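Local atomic coordinates of nitrite oxidoreductase subunit A (Kuenenia stuttgartiensis, PDB entry 7B04), a protein that belongs to the molybdopterin oxidoreductase family and, as a NarG-like subunit, carries a molybdenum atom, pterin guanylate esters and an iron/sulfur cluster. Residues B[70-75]-B[311-316]; B[563-568]-B[709-714]; B[89-94]-B[112-117]; B[295-300]-B[317-322]. All blocks are in the same frame, centred on the assembly; numbering follows the deposited sequence.

Interaction 1: B[70-75]-B[311-316]; sequences NDTHAC and ENKMPE. With MD1 (phosphoric acid 4-(2-amino-4-oxo-3,4,5,6,-tetrahydro-pteridin-6-yl)-2-hydroxy-3,4-dimercapto-but-3-en-yl ester guanylate ester), chain C; SF4 (iron/sulfur cluster), chain D.
H73 ND1 reaches across to E316 OE2 in a weak hydrogen bond of 3.3 Å, fairly straight at 163°, though the position of OE2 is doubtful; R113 is a second partner of this carboxylate. The imidazole is held on several sides. P315 CG lies over one face in a CH-pi contact, T72 CG2 sits above the opposite face toward the rim, and K313 CA is at the edge, 3.3 Å from H73 NE2. CG of H73 is anti to the carbonyl carbon (chi1 -59°), which sets the ring with an edge to K313 CA and a face to P315. T72 and K313 cross at about a right angle, T72 CG2 meeting K313 CE at 3.5 Å, while the lysine bends to bring NZ near the pterin of MD1. Next to it, N312 ND2 donates a 2.9 Å hydrogen bond to the cofactor phosphate oxygen O1B. The 70-75 loop binds the iron/sulfur cluster: D71 OD2 meets FE1 at 2.1 Å and C75 SG meets FE4 at 2.3 Å. The contact thus lies between cluster and cofactor. Residues 70-75 form the loop between strands 61-66 and 76-82 of a three-stranded antiparallel sheet, and residues 311-316 span the break between helices 309-312 and 314-321.

Interaction 2: B[563-568]-B[709-714]; sequences AGNYKA and TNSCSN. With MD1 (phosphoric acid 4-(2-amino-4-oxo-3,4,5,6,-tetrahydro-pteridin-6-yl)-2-hydroxy-3,4-dimercapto-but-3-en-yl ester guanylate ester), chain C.
Just behind the MD1 pocket, whose lining includes A563 and G564, N565 and C712 bring together two largely irregular segments; the end-to-end directions of 564-567 and 709-712 are 101° apart. The N565 amide straddles the second backbone: ND2 donates to N710 O in a bond modelled very short, its length doubtful, while OD1 lies 3.3 Å from C712 N. CG is anti to the backbone N (chi1 -153°), which extends the amide toward the 709-714 backbone. Beyond it an ST turn closes, S711 OG accepting from S713 N at 3.1 Å; the same hydroxyl is also hydrogen-bonded to T72 O. C712 then points into the other loop, its SG 4.6 Å from the centroid of the Y566 ring in an oblique sulfur-aromatic contact. K567, at the centre of an inverse gamma turn, brings NZ within 3.7 Å of C712 CB; that ammonium donates to Y566 OH in a hydrogen bond modelled too short to trust in length, and both groups bond D290. On the cofactor side, G564 CA lies 3.6 Å from the dithiolene sulfur S13 of MD1.

Interaction 3: B[89-94]-B[112-117]; sequences VEQNYD and PRMCLK. With SF4 (iron/sulfur cluster), chain D.
P112 follows a cis peptide bond, and its ring is met by Q91 and Y93 in a contact that has no hydrogen bond between its two segments. Q91 and P112 lie side by side, with Q91 CG 3.5 Å from P112 CB. Y93 runs alongside as well, its CZ 3.7 Å from P112 CB, while its hydroxyl bonds the S260 carbonyl of subunit B. The Q91 chain is folded at chi2, 87°, which brings NE2 to 3.3 Å from M114 CB; its OE1 is hydrogen-bonded to Y119 OH. M114 then turns its thioether along strand 85-91, outermost of its sheet within this chain, SD lying 3.8 Å from Q91 CG. The next residue, C115, binds FE3 of the iron/sulfur cluster through SG at 2.2 Å. The contact is made largely of carbon and sulfur surfaces, with the Q91 amide and the Y93 ring taking part. M114 CG is modelled 3.2 Å from the cluster sulfur S1, a length not to be pressed, which implies that this side chain lies between strand 85-91 and the cluster.

Interaction 4: B[295-300]-B[317-322]; sequences DVRFSK and AHWVTE
R297 and E322 form a salt bridge: NH2 donates to OE1 at 2.7 Å, with an angle of 151°. The carboxylate oxygen lies in the guanidinium plane and is met nearly along its own C-O direction. W319 CZ3 lies against one face of the guanidinium, 3.4 Å from R297 CZ, although the two planes are turned 57° apart. The extended first half of the arginine, chi1 -161°, runs past W319 O before the bend at chi3 brings the group there. V296 adds an apolar touch, CG1 to W319 CB at 3.7 Å. Among the other donors, H318 ND1 makes weak hydrogen bonds to both E322 oxygens, the nearer, OE1, at 3.4 Å, and W319 NE1 has a weak bond to E316 OE1. Helix 314-321 is kinked at 319 and 320: V320 N bonds A317 O, three residues back, which also takes T321 N, while H318 O takes E322 N. F298 N bonds D295 O and S299 N bonds V296 O; the D295 carboxylate and S299 hydroxyl both bond the G556 backbone. The contact thus joins helix 314-321 to the turn leading into strand 301-304. E322 lies between R297 and the more distant R326, whose like charges its carboxylate, probably ionised, would offset; R34 of subunit B is a further long, weak partner.

Overall arrangement
Interactions 1 and 2 lie 10 Å apart between centres and both touch the same MD1; they are tied directly by T72 to S711 and by N70 to N565. Interaction 3, 11 Å from interaction 1, is nested within the loop that interaction 1 closes, and both supply ligands to the iron/sulfur cluster, with R113 bridging to E316 and H73. Interaction 4 is more remote, 15 Å from interaction 1, yet shares helix 314-321 with it, their segments alternating along the chain. The 295-300 loop leads into strand 301-304 of the five-stranded parallel sheet, which places the cluster and MD1 beside the helix that packs on this sheet's loop.

Interaction 1: B[70-75]-B[311-316]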
# COMPACT_ATOMS: atom_id res chain seq x y z
N ASN B 70 -10.62 6.07 5.76
CA ASN B 70 -9.87 7.33 5.68
C ASN B 70 -8.91 7.25 4.50
O ASN B 70 -7.83 7.85 4.49
CB ASN B 70 -9.13 7.70 6.98
CG ASN B 70 -8.60 9.14 6.97
OD1 ASN B 70 -8.77 9.87 6.00
ND2 ASN B 70 -7.95 9.53 8.06
N ASP B 71 -9.25 6.43 3.51
CA ASP B 71 -8.39 6.35 2.29
C ASP B 71 -8.45 7.69 1.53
O ASP B 71 -7.43 8.10 0.94
CB ASP B 71 -8.79 5.17 1.40
CG ASP B 71 -7.66 4.65 0.54
OD1 ASP B 71 -6.58 4.37 1.10
OD2 ASP B 71 -7.86 4.54 -0.69
N THR B 72 -9.63 8.31 1.58
CA THR B 72 -10.05 9.49 0.82
C THR B 72 -10.62 9.10 -0.53
O THR B 72 -10.97 9.99 -1.33
CB THR B 72 -8.95 10.55 0.63
OG1 THR B 72 -9.56 11.81 0.31
CG2 THR B 72 -8.02 10.22 -0.52
N HIS B 73 -10.75 7.81 -0.82
CA HIS B 73 -11.24 7.32 -2.10
C HIS B 73 -12.60 6.65 -2.01
O HIS B 73 -13.37 6.75 -2.96
CB HIS B 73 -10.21 6.37 -2.71
CG HIS B 73 -8.88 7.01 -2.95
ND1 HIS B 73 -8.67 7.93 -3.95
CD2 HIS B 73 -7.70 6.88 -2.30
CE1 HIS B 73 -7.41 8.34 -3.90
NE2 HIS B 73 -6.80 7.71 -2.91
N ALA B 74 -12.91 5.98 -0.89
CA ALA B 74 -14.22 5.38 -0.65
C ALA B 74 -14.66 4.52 -1.83
O ALA B 74 -15.75 4.69 -2.39
CB ALA B 74 -15.26 6.45 -0.32
N CYS B 75 -13.79 3.59 -2.23
CA CYS B 75 -14.04 2.80 -3.42
C CYS B 75 -15.30 1.96 -3.28
O CYS B 75 -15.65 1.49 -2.19
CB CYS B 75 -12.84 1.89 -3.70
SG CYS B 75 -11.33 2.77 -4.17
N GLU B 311 2.00 7.35 -4.15
CA GLU B 311 1.81 6.34 -3.12
C GLU B 311 0.66 6.63 -2.18
O GLU B 311 0.28 5.73 -1.41
CB GLU B 311 3.05 6.21 -2.20
CG GLU B 311 4.40 5.95 -2.79
CD GLU B 311 5.37 5.63 -1.66
OE1 GLU B 311 4.90 5.35 -0.54
OE2 GLU B 311 6.60 5.67 -1.88
N ASN B 312 0.08 7.82 -2.21
CA ASN B 312 -0.91 8.18 -1.21
C ASN B 312 -2.26 8.61 -1.77
O ASN B 312 -3.14 8.99 -0.99
CB ASN B 312 -0.35 9.28 -0.31
CG ASN B 312 0.88 8.82 0.47
OD1 ASN B 312 0.89 7.73 1.04
ND2 ASN B 312 1.92 9.64 0.47
N LYS B 313 -2.44 8.60 -3.09
CA LYS B 313 -3.75 8.74 -3.71
C LYS B 313 -3.81 7.79 -4.91
O LYS B 313 -4.22 8.15 -6.00
CB LYS B 313 -4.04 10.19 -4.11
CG LYS B 313 -3.96 11.19 -2.96
CD LYS B 313 -5.34 11.59 -2.44
CE LYS B 313 -5.25 12.29 -1.09
NZ LYS B 313 -4.43 11.54 -0.10
N MET B 314 -3.38 6.55 -4.68
CA MET B 314 -3.08 5.64 -5.79
C MET B 314 -4.24 5.41 -6.75
O MET B 314 -4.00 5.41 -7.97
CB MET B 314 -2.51 4.32 -5.23
CG MET B 314 -3.20 3.72 -4.02
SD MET B 314 -2.41 2.24 -3.40
CE MET B 314 -0.87 2.97 -2.94
N PRO B 315 -5.49 5.18 -6.31
CA PRO B 315 -6.54 4.91 -7.31
C PRO B 315 -6.80 6.08 -8.25
O PRO B 315 -7.28 5.85 -9.37
CB PRO B 315 -7.77 4.57 -6.46
CG PRO B 315 -7.46 5.04 -5.11
CD PRO B 315 -6.01 4.98 -4.94
N GLU B 316 -6.45 7.30 -7.86
CA GLU B 316 -6.63 8.45 -8.73
C GLU B 316 -5.32 8.95 -9.29
O GLU B 316 -5.29 9.95 -10.01
CB GLU B 316 -7.31 9.60 -7.98
CG GLU B 316 -8.27 9.18 -6.89
CD GLU B 316 -9.66 8.84 -7.40
OE1 GLU B 316 -9.84 8.81 -8.63
OE2 GLU B 316 -10.56 8.62 -6.56
PB MD1 C . 1.24 13.02 1.91
O3B MD1 C . 2.31 13.15 3.15
O1B MD1 C . 1.95 12.54 0.67
O2B MD1 C . 0.61 14.37 1.65
O3A MD1 C . 0.07 11.94 2.34
C10 MD1 C . -0.85 12.24 3.36
C11 MD1 C . -2.22 11.59 3.01
O11 MD1 C . -1.86 10.21 2.27
C12 MD1 C . -2.98 11.53 4.11
S12 MD1 C . -2.91 12.90 5.30
C13 MD1 C . -3.99 10.41 4.49
S13 MD1 C . -4.88 10.65 6.06
C14 MD1 C . -4.24 9.20 3.77
N15 MD1 C . -2.87 8.38 3.89
C16 MD1 C . -2.78 7.32 2.97
C15 MD1 C . -2.19 6.00 3.33
O14 MD1 C . -1.79 5.81 4.43
N17 MD1 C . -2.13 4.93 2.30
C17 MD1 C . -2.66 5.19 0.87
N16 MD1 C . -2.59 4.14 -0.13
N18 MD1 C . -3.26 6.53 0.50
C20 MD1 C . -3.33 7.57 1.49
N8 MD1 C . -3.87 8.84 1.20
C7 MD1 C . -4.82 9.35 2.38
PA MD1 C . 3.87 12.63 3.10
O1A MD1 C . 4.38 12.52 4.52
O2A MD1 C . 3.91 11.28 2.43
O5' MD1 C . 4.84 13.68 2.27
C5' MD1 C . 4.91 13.58 0.88
C4' MD1 C . 6.36 13.90 0.36
O4' MD1 C . 6.87 15.28 0.88
C1' MD1 C . 8.33 14.96 1.31
N9 MD1 C . 8.86 15.95 2.29
C4 MD1 C . 9.09 17.20 1.90
N3 MD1 C . 8.93 17.89 0.59
C2 MD1 C . 9.27 19.30 0.45
N2 MD1 C . 9.10 19.97 -0.83
N1 MD1 C . 9.77 20.03 1.59
C6 MD1 C . 9.93 19.37 2.85
O6 MD1 C . 10.33 19.96 3.79
C5 MD1 C . 9.57 17.88 2.98
N7 MD1 C . 9.61 17.04 4.01
C8 MD1 C . 9.18 15.84 3.59
C2' MD1 C . 8.20 13.81 1.83
O2' MD1 C . 9.49 13.13 1.92
C3' MD1 C . 7.19 13.03 0.78
O3' MD1 C . 7.95 12.52 -0.35
FE1 SF4 D . -8.72 2.75 -0.09
FE2 SF4 D . -10.39 0.59 0.02
FE3 SF4 D . -8.20 0.54 -1.62
FE4 SF4 D . -10.32 2.15 -2.24
S1 SF4 D . -10.31 -0.13 -2.13
S2 SF4 D . -8.11 2.71 -2.29
S3 SF4 D . -11.00 2.78 -0.16
S4 SF4 D . -8.21 0.67 0.66

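Interaction 2: B[563-568]-B[709-714]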
# COMPACT_ATOMS: atom_id res chain seq x y z
N ALA B 563 -5.07 15.43 1.58
CA ALA B 563 -5.10 14.91 2.94
C ALA B 563 -6.05 13.71 2.96
O ALA B 563 -6.37 13.14 1.91
CB ALA B 563 -5.52 16.02 3.91
N GLY B 564 -6.49 13.33 4.15
CA GLY B 564 -7.52 12.33 4.27
C GLY B 564 -8.88 12.91 3.90
O GLY B 564 -9.00 14.00 3.34
N ASN B 565 -9.92 12.15 4.22
CA ASN B 565 -11.29 12.54 3.90
C ASN B 565 -11.84 13.38 5.04
O ASN B 565 -12.24 12.86 6.08
CB ASN B 565 -12.16 11.32 3.63
CG ASN B 565 -13.31 11.64 2.69
OD1 ASN B 565 -13.48 12.79 2.27
ND2 ASN B 565 -14.10 10.63 2.35
N TYR B 566 -11.89 14.70 4.83
CA TYR B 566 -12.28 15.65 5.85
C TYR B 566 -13.62 16.32 5.59
O TYR B 566 -14.19 16.90 6.52
CB TYR B 566 -11.24 16.77 5.94
CG TYR B 566 -11.26 17.62 4.69
CD1 TYR B 566 -10.59 17.21 3.55
CD2 TYR B 566 -11.98 18.81 4.64
CE1 TYR B 566 -10.62 17.96 2.39
CE2 TYR B 566 -12.03 19.56 3.48
CZ TYR B 566 -11.34 19.14 2.37
OH TYR B 566 -11.39 19.89 1.22
N LYS B 567 -14.12 16.28 4.35
CA LYS B 567 -15.13 17.23 3.91
C LYS B 567 -16.50 16.85 4.46
O LYS B 567 -17.39 16.37 3.76
CB LYS B 567 -15.14 17.34 2.39
CG LYS B 567 -15.95 18.52 1.87
CD LYS B 567 -15.81 18.70 0.37
CE LYS B 567 -14.88 19.86 0.03
NZ LYS B 567 -13.45 19.48 0.15
N ALA B 568 -16.65 17.08 5.77
CA ALA B 568 -17.98 17.02 6.36
C ALA B 568 -18.84 18.18 5.90
O ALA B 568 -20.06 18.16 6.12
CB ALA B 568 -17.88 17.01 7.89
N THR B 709 -21.41 7.95 3.02
CA THR B 709 -20.08 8.53 2.98
C THR B 709 -19.93 9.35 1.71
O THR B 709 -20.64 9.15 0.72
CB THR B 709 -18.97 7.47 3.03
OG1 THR B 709 -17.69 8.13 3.01
CG2 THR B 709 -19.06 6.55 1.84
N ASN B 710 -18.97 10.28 1.74
CA ASN B 710 -18.60 11.10 0.60
C ASN B 710 -17.09 11.21 0.58
O ASN B 710 -16.39 10.64 1.43
CB ASN B 710 -19.22 12.51 0.68
CG ASN B 710 -20.70 12.49 0.99
OD1 ASN B 710 -21.47 11.73 0.40
ND2 ASN B 710 -21.12 13.35 1.91
N SER B 711 -16.57 11.93 -0.41
CA SER B 711 -15.13 12.15 -0.49
C SER B 711 -14.85 13.56 -0.97
O SER B 711 -15.73 14.26 -1.48
CB SER B 711 -14.46 11.13 -1.41
OG SER B 711 -13.08 11.41 -1.58
N CYS B 712 -13.61 13.98 -0.78
CA CYS B 712 -13.13 15.27 -1.25
C CYS B 712 -12.29 15.16 -2.52
O CYS B 712 -11.89 16.19 -3.07
CB CYS B 712 -12.32 15.96 -0.15
SG CYS B 712 -10.82 15.08 0.32
N SER B 713 -11.98 13.93 -2.91
CA SER B 713 -11.17 13.70 -4.13
C SER B 713 -12.05 13.17 -5.26
O SER B 713 -11.56 13.04 -6.37
CB SER B 713 -10.05 12.78 -3.86
OG SER B 713 -10.52 11.61 -3.26
N ASN B 714 -13.31 12.88 -4.97
CA ASN B 714 -14.23 12.36 -6.01
C ASN B 714 -15.64 12.88 -5.74
O ASN B 714 -15.99 13.09 -4.59
CB ASN B 714 -14.15 10.84 -6.14
CG ASN B 714 -14.65 10.15 -4.90
OD1 ASN B 714 -15.60 10.59 -4.31
ND2 ASN B 714 -14.02 9.07 -4.50
PB MD1 C . 1.24 13.02 1.91
O3B MD1 C . 2.31 13.15 3.15
O1B MD1 C . 1.95 12.54 0.67
O2B MD1 C . 0.61 14.37 1.65
O3A MD1 C . 0.07 11.94 2.34
C10 MD1 C . -0.85 12.24 3.36
C11 MD1 C . -2.22 11.59 3.01
O11 MD1 C . -1.86 10.21 2.27
C12 MD1 C . -2.98 11.53 4.11
S12 MD1 C . -2.91 12.90 5.30
C13 MD1 C . -3.99 10.41 4.49
S13 MD1 C . -4.88 10.65 6.06
C14 MD1 C . -4.24 9.20 3.77
N15 MD1 C . -2.87 8.38 3.89
C16 MD1 C . -2.78 7.32 2.97
C15 MD1 C . -2.19 6.00 3.33
O14 MD1 C . -1.79 5.81 4.43
N17 MD1 C . -2.13 4.93 2.30
C17 MD1 C . -2.66 5.19 0.87
N16 MD1 C . -2.59 4.14 -0.13
N18 MD1 C . -3.26 6.53 0.50
C20 MD1 C . -3.33 7.57 1.49
N8 MD1 C . -3.87 8.84 1.20
C7 MD1 C . -4.82 9.35 2.38
PA MD1 C . 3.87 12.63 3.10
O1A MD1 C . 4.38 12.52 4.52
O2A MD1 C . 3.91 11.28 2.43
O5' MD1 C . 4.84 13.68 2.27
C5' MD1 C . 4.91 13.58 0.88
C4' MD1 C . 6.36 13.90 0.36
O4' MD1 C . 6.87 15.28 0.88
C1' MD1 C . 8.33 14.96 1.31
N9 MD1 C . 8.86 15.95 2.29
C4 MD1 C . 9.09 17.20 1.90
N3 MD1 C . 8.93 17.89 0.59
C2 MD1 C . 9.27 19.30 0.45
N2 MD1 C . 9.10 19.97 -0.83
N1 MD1 C . 9.77 20.03 1.59
C6 MD1 C . 9.93 19.37 2.85
O6 MD1 C . 10.33 19.96 3.79
C5 MD1 C . 9.57 17.88 2.98
N7 MD1 C . 9.61 17.04 4.01
C8 MD1 C . 9.18 15.84 3.59
C2' MD1 C . 8.20 13.81 1.83
O2' MD1 C . 9.49 13.13 1.92
C3' MD1 C . 7.19 13.03 0.78
O3' MD1 C . 7.95 12.52 -0.35

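Interaction 3: B[89-94]-B[112-117]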
# COMPACT_ATOMS: atom_id res chain seq x y z
N VAL B 89 -11.99 -10.27 -3.71
CA VAL B 89 -12.68 -9.01 -4.07
C VAL B 89 -12.21 -8.57 -5.44
O VAL B 89 -11.24 -9.10 -5.93
CB VAL B 89 -12.33 -7.95 -3.02
CG1 VAL B 89 -11.16 -7.15 -3.45
CG2 VAL B 89 -13.49 -7.06 -2.70
N GLU B 90 -12.97 -7.71 -6.08
CA GLU B 90 -12.50 -7.16 -7.37
C GLU B 90 -13.15 -5.81 -7.59
O GLU B 90 -14.11 -5.50 -6.93
CB GLU B 90 -12.86 -8.05 -8.54
CG GLU B 90 -12.11 -7.68 -9.81
CD GLU B 90 -12.12 -8.68 -10.93
OE1 GLU B 90 -12.15 -8.26 -12.05
OE2 GLU B 90 -12.08 -9.85 -10.66
N GLN B 91 -12.57 -5.02 -8.47
CA GLN B 91 -13.20 -3.74 -8.78
C GLN B 91 -14.56 -3.97 -9.42
O GLN B 91 -14.80 -5.00 -10.06
CB GLN B 91 -12.32 -2.92 -9.72
CG GLN B 91 -11.04 -2.41 -9.11
CD GLN B 91 -9.91 -3.41 -9.22
OE1 GLN B 91 -10.11 -4.54 -9.67
NE2 GLN B 91 -8.71 -3.00 -8.83
N ASN B 92 -15.45 -3.00 -9.24
CA ASN B 92 -16.79 -3.14 -9.78
C ASN B 92 -16.86 -2.76 -11.25
O ASN B 92 -17.75 -3.23 -11.96
CB ASN B 92 -17.77 -2.28 -8.98
CG ASN B 92 -19.17 -2.86 -8.97
OD1 ASN B 92 -19.39 -3.98 -9.43
ND2 ASN B 92 -20.12 -2.10 -8.44
N TYR B 93 -15.92 -1.94 -11.73
CA TYR B 93 -15.95 -1.41 -13.10
C TYR B 93 -17.32 -0.78 -13.37
O TYR B 93 -18.06 -1.19 -14.26
CB TYR B 93 -15.61 -2.50 -14.12
CG TYR B 93 -14.12 -2.80 -14.21
CD1 TYR B 93 -13.31 -2.13 -15.13
CD2 TYR B 93 -13.53 -3.75 -13.39
CE1 TYR B 93 -11.96 -2.40 -15.21
CE2 TYR B 93 -12.18 -4.02 -13.47
CZ TYR B 93 -11.40 -3.35 -14.38
OH TYR B 93 -10.05 -3.61 -14.47
N ASP B 94 -17.63 0.23 -12.56
CA ASP B 94 -18.97 0.80 -12.50
C ASP B 94 -19.03 2.31 -12.70
O ASP B 94 -20.14 2.87 -12.66
CB ASP B 94 -19.59 0.48 -11.13
CG ASP B 94 -18.69 0.91 -9.98
OD1 ASP B 94 -17.53 1.29 -10.25
OD2 ASP B 94 -19.15 0.88 -8.82
N PRO B 112 -9.98 1.29 -12.98
CA PRO B 112 -10.70 0.50 -11.98
C PRO B 112 -10.73 1.11 -10.57
O PRO B 112 -11.66 0.96 -9.89
CB PRO B 112 -9.98 -0.84 -12.05
CG PRO B 112 -8.59 -0.47 -12.34
CD PRO B 112 -8.70 0.70 -13.27
N ARG B 113 -9.62 1.73 -10.20
CA ARG B 113 -9.50 2.51 -8.95
C ARG B 113 -9.69 1.70 -7.66
O ARG B 113 -10.74 1.77 -7.08
CB ARG B 113 -10.31 3.78 -9.15
CG ARG B 113 -10.98 4.37 -7.93
CD ARG B 113 -11.83 5.43 -8.51
NE ARG B 113 -12.97 5.39 -7.67
CZ ARG B 113 -13.04 6.07 -6.57
NH1 ARG B 113 -14.12 6.01 -5.82
NH2 ARG B 113 -12.03 6.84 -6.25
N MET B 114 -8.69 0.93 -7.25
CA MET B 114 -8.71 0.23 -5.98
C MET B 114 -7.27 0.17 -5.48
O MET B 114 -6.33 0.45 -6.23
CB MET B 114 -9.32 -1.17 -6.14
CG MET B 114 -10.15 -1.64 -4.98
SD MET B 114 -11.21 -3.06 -5.35
CE MET B 114 -10.96 -4.02 -3.85
N CYS B 115 -7.08 -0.12 -4.20
CA CYS B 115 -5.72 -0.32 -3.71
C CYS B 115 -5.48 -1.78 -3.35
O CYS B 115 -6.42 -2.56 -3.19
CB CYS B 115 -5.42 0.60 -2.51
SG CYS B 115 -6.13 0.10 -0.94
N LEU B 116 -4.20 -2.13 -3.22
CA LEU B 116 -3.84 -3.48 -2.78
C LEU B 116 -4.47 -3.82 -1.44
O LEU B 116 -4.82 -4.98 -1.20
CB LEU B 116 -2.31 -3.63 -2.71
CG LEU B 116 -1.56 -3.15 -1.46
CD1 LEU B 116 -0.16 -3.74 -1.40
CD2 LEU B 116 -1.51 -1.64 -1.44
N LYS B 117 -4.61 -2.83 -0.56
CA LYS B 117 -5.19 -3.09 0.76
C LYS B 117 -6.66 -3.44 0.64
O LYS B 117 -7.20 -4.18 1.48
CB LYS B 117 -4.99 -1.88 1.66
CG LYS B 117 -3.54 -1.47 1.82
CD LYS B 117 -3.41 -0.09 2.42
CE LYS B 117 -3.67 1.00 1.40
NZ LYS B 117 -2.59 1.08 0.37
FE1 SF4 D . -8.72 2.75 -0.09
FE2 SF4 D . -10.39 0.59 0.02
FE3 SF4 D . -8.20 0.54 -1.62
FE4 SF4 D . -10.32 2.15 -2.24
S1 SF4 D . -10.31 -0.13 -2.13
S2 SF4 D . -8.11 2.71 -2.29
S3 SF4 D . -11.00 2.78 -0.16
S4 SF4 D . -8.21 0.67 0.66

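Interaction 4: B[295-300]-B[317-322]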
# COMPACT_ATOMS: atom_id res chain seq x y z
N ASP B 295 -9.89 16.35 -12.66
CA ASP B 295 -9.54 17.69 -13.13
C ASP B 295 -8.03 17.87 -13.27
O ASP B 295 -7.58 18.59 -14.17
CB ASP B 295 -10.12 18.72 -12.14
CG ASP B 295 -9.99 20.17 -12.62
OD1 ASP B 295 -9.13 20.50 -13.45
OD2 ASP B 295 -10.78 21.01 -12.13
N VAL B 296 -7.22 17.20 -12.44
CA VAL B 296 -5.78 17.39 -12.55
C VAL B 296 -5.28 16.96 -13.93
O VAL B 296 -4.31 17.52 -14.45
CB VAL B 296 -5.01 16.70 -11.40
CG1 VAL B 296 -5.31 15.25 -11.30
CG2 VAL B 296 -3.54 16.87 -11.58
N ARG B 297 -5.95 15.99 -14.56
CA ARG B 297 -5.50 15.58 -15.89
C ARG B 297 -5.76 16.66 -16.94
O ARG B 297 -5.31 16.52 -18.08
CB ARG B 297 -6.19 14.27 -16.31
CG ARG B 297 -5.48 13.53 -17.45
CD ARG B 297 -6.05 12.13 -17.69
NE ARG B 297 -7.32 12.14 -18.40
CZ ARG B 297 -8.00 11.05 -18.72
NH1 ARG B 297 -9.15 11.15 -19.38
NH2 ARG B 297 -7.53 9.85 -18.39
N PHE B 298 -6.44 17.74 -16.57
CA PHE B 298 -6.52 18.92 -17.42
C PHE B 298 -5.27 19.79 -17.31
O PHE B 298 -5.02 20.61 -18.21
CB PHE B 298 -7.75 19.77 -17.06
CG PHE B 298 -9.06 19.14 -17.44
CD1 PHE B 298 -9.11 18.12 -18.38
CD2 PHE B 298 -10.24 19.56 -16.85
CE1 PHE B 298 -10.32 17.55 -18.73
CE2 PHE B 298 -11.45 18.99 -17.20
CZ PHE B 298 -11.49 17.98 -18.14
N SER B 299 -4.48 19.63 -16.25
CA SER B 299 -3.30 20.47 -16.05
C SER B 299 -2.25 20.19 -17.11
O SER B 299 -2.06 19.04 -17.53
CB SER B 299 -2.72 20.23 -14.65
OG SER B 299 -3.64 20.60 -13.64
N LYS B 300 -1.55 21.25 -17.54
CA LYS B 300 -0.46 21.11 -18.50
C LYS B 300 0.93 21.35 -17.92
O LYS B 300 1.90 20.88 -18.51
CB LYS B 300 -0.70 22.05 -19.69
CG LYS B 300 -1.99 21.72 -20.43
CD LYS B 300 -2.00 20.26 -20.86
CE LYS B 300 -3.32 19.87 -21.53
NZ LYS B 300 -3.38 18.41 -21.85
N ALA B 317 -4.22 8.24 -9.00
CA ALA B 317 -2.91 8.69 -9.46
C ALA B 317 -2.81 8.68 -10.98
O ALA B 317 -2.09 9.49 -11.56
CB ALA B 317 -1.81 7.84 -8.83
N HIS B 318 -3.55 7.79 -11.64
CA HIS B 318 -3.49 7.74 -13.09
C HIS B 318 -3.88 9.06 -13.73
O HIS B 318 -3.47 9.34 -14.86
CB HIS B 318 -4.39 6.61 -13.62
CG HIS B 318 -5.84 6.97 -13.65
ND1 HIS B 318 -6.44 7.58 -14.73
CD2 HIS B 318 -6.82 6.80 -12.72
CE1 HIS B 318 -7.72 7.78 -14.47
NE2 HIS B 318 -7.98 7.31 -13.26
N TRP B 319 -4.64 9.89 -13.02
CA TRP B 319 -4.94 11.23 -13.51
C TRP B 319 -3.69 12.11 -13.61
O TRP B 319 -3.65 13.04 -14.43
CB TRP B 319 -5.98 11.89 -12.61
CG TRP B 319 -7.29 11.15 -12.54
CD1 TRP B 319 -7.79 10.46 -11.47
CD2 TRP B 319 -8.26 11.02 -13.58
NE1 TRP B 319 -9.01 9.92 -11.77
CE2 TRP B 319 -9.32 10.25 -13.07
CE3 TRP B 319 -8.34 11.49 -14.89
CZ2 TRP B 319 -10.45 9.93 -13.83
CZ3 TRP B 319 -9.46 11.17 -15.64
CH2 TRP B 319 -10.49 10.40 -15.11
N VAL B 320 -2.66 11.84 -12.80
CA VAL B 320 -1.42 12.61 -12.89
C VAL B 320 -0.40 11.94 -13.79
O VAL B 320 0.26 12.61 -14.59
CB VAL B 320 -0.83 12.93 -11.49
CG1 VAL B 320 -0.33 11.69 -10.78
CG2 VAL B 320 0.34 13.86 -11.65
N THR B 321 -0.23 10.62 -13.67
CA THR B 321 0.74 9.91 -14.50
C THR B 321 0.48 10.14 -15.98
O THR B 321 1.41 10.10 -16.79
CB THR B 321 0.73 8.41 -14.19
OG1 THR B 321 -0.55 7.87 -14.51
CG2 THR B 321 1.03 8.17 -12.72
N GLU B 322 -0.78 10.36 -16.35
CA GLU B 322 -1.18 10.52 -17.74
C GLU B 322 -1.05 11.96 -18.23
O GLU B 322 -1.43 12.25 -19.37
CB GLU B 322 -2.61 10.02 -17.93
CG GLU B 322 -2.75 8.51 -17.75
CD GLU B 322 -4.18 8.05 -17.59
OE1 GLU B 322 -5.09 8.91 -17.57
OE2 GLU B 322 -4.41 6.83 -17.46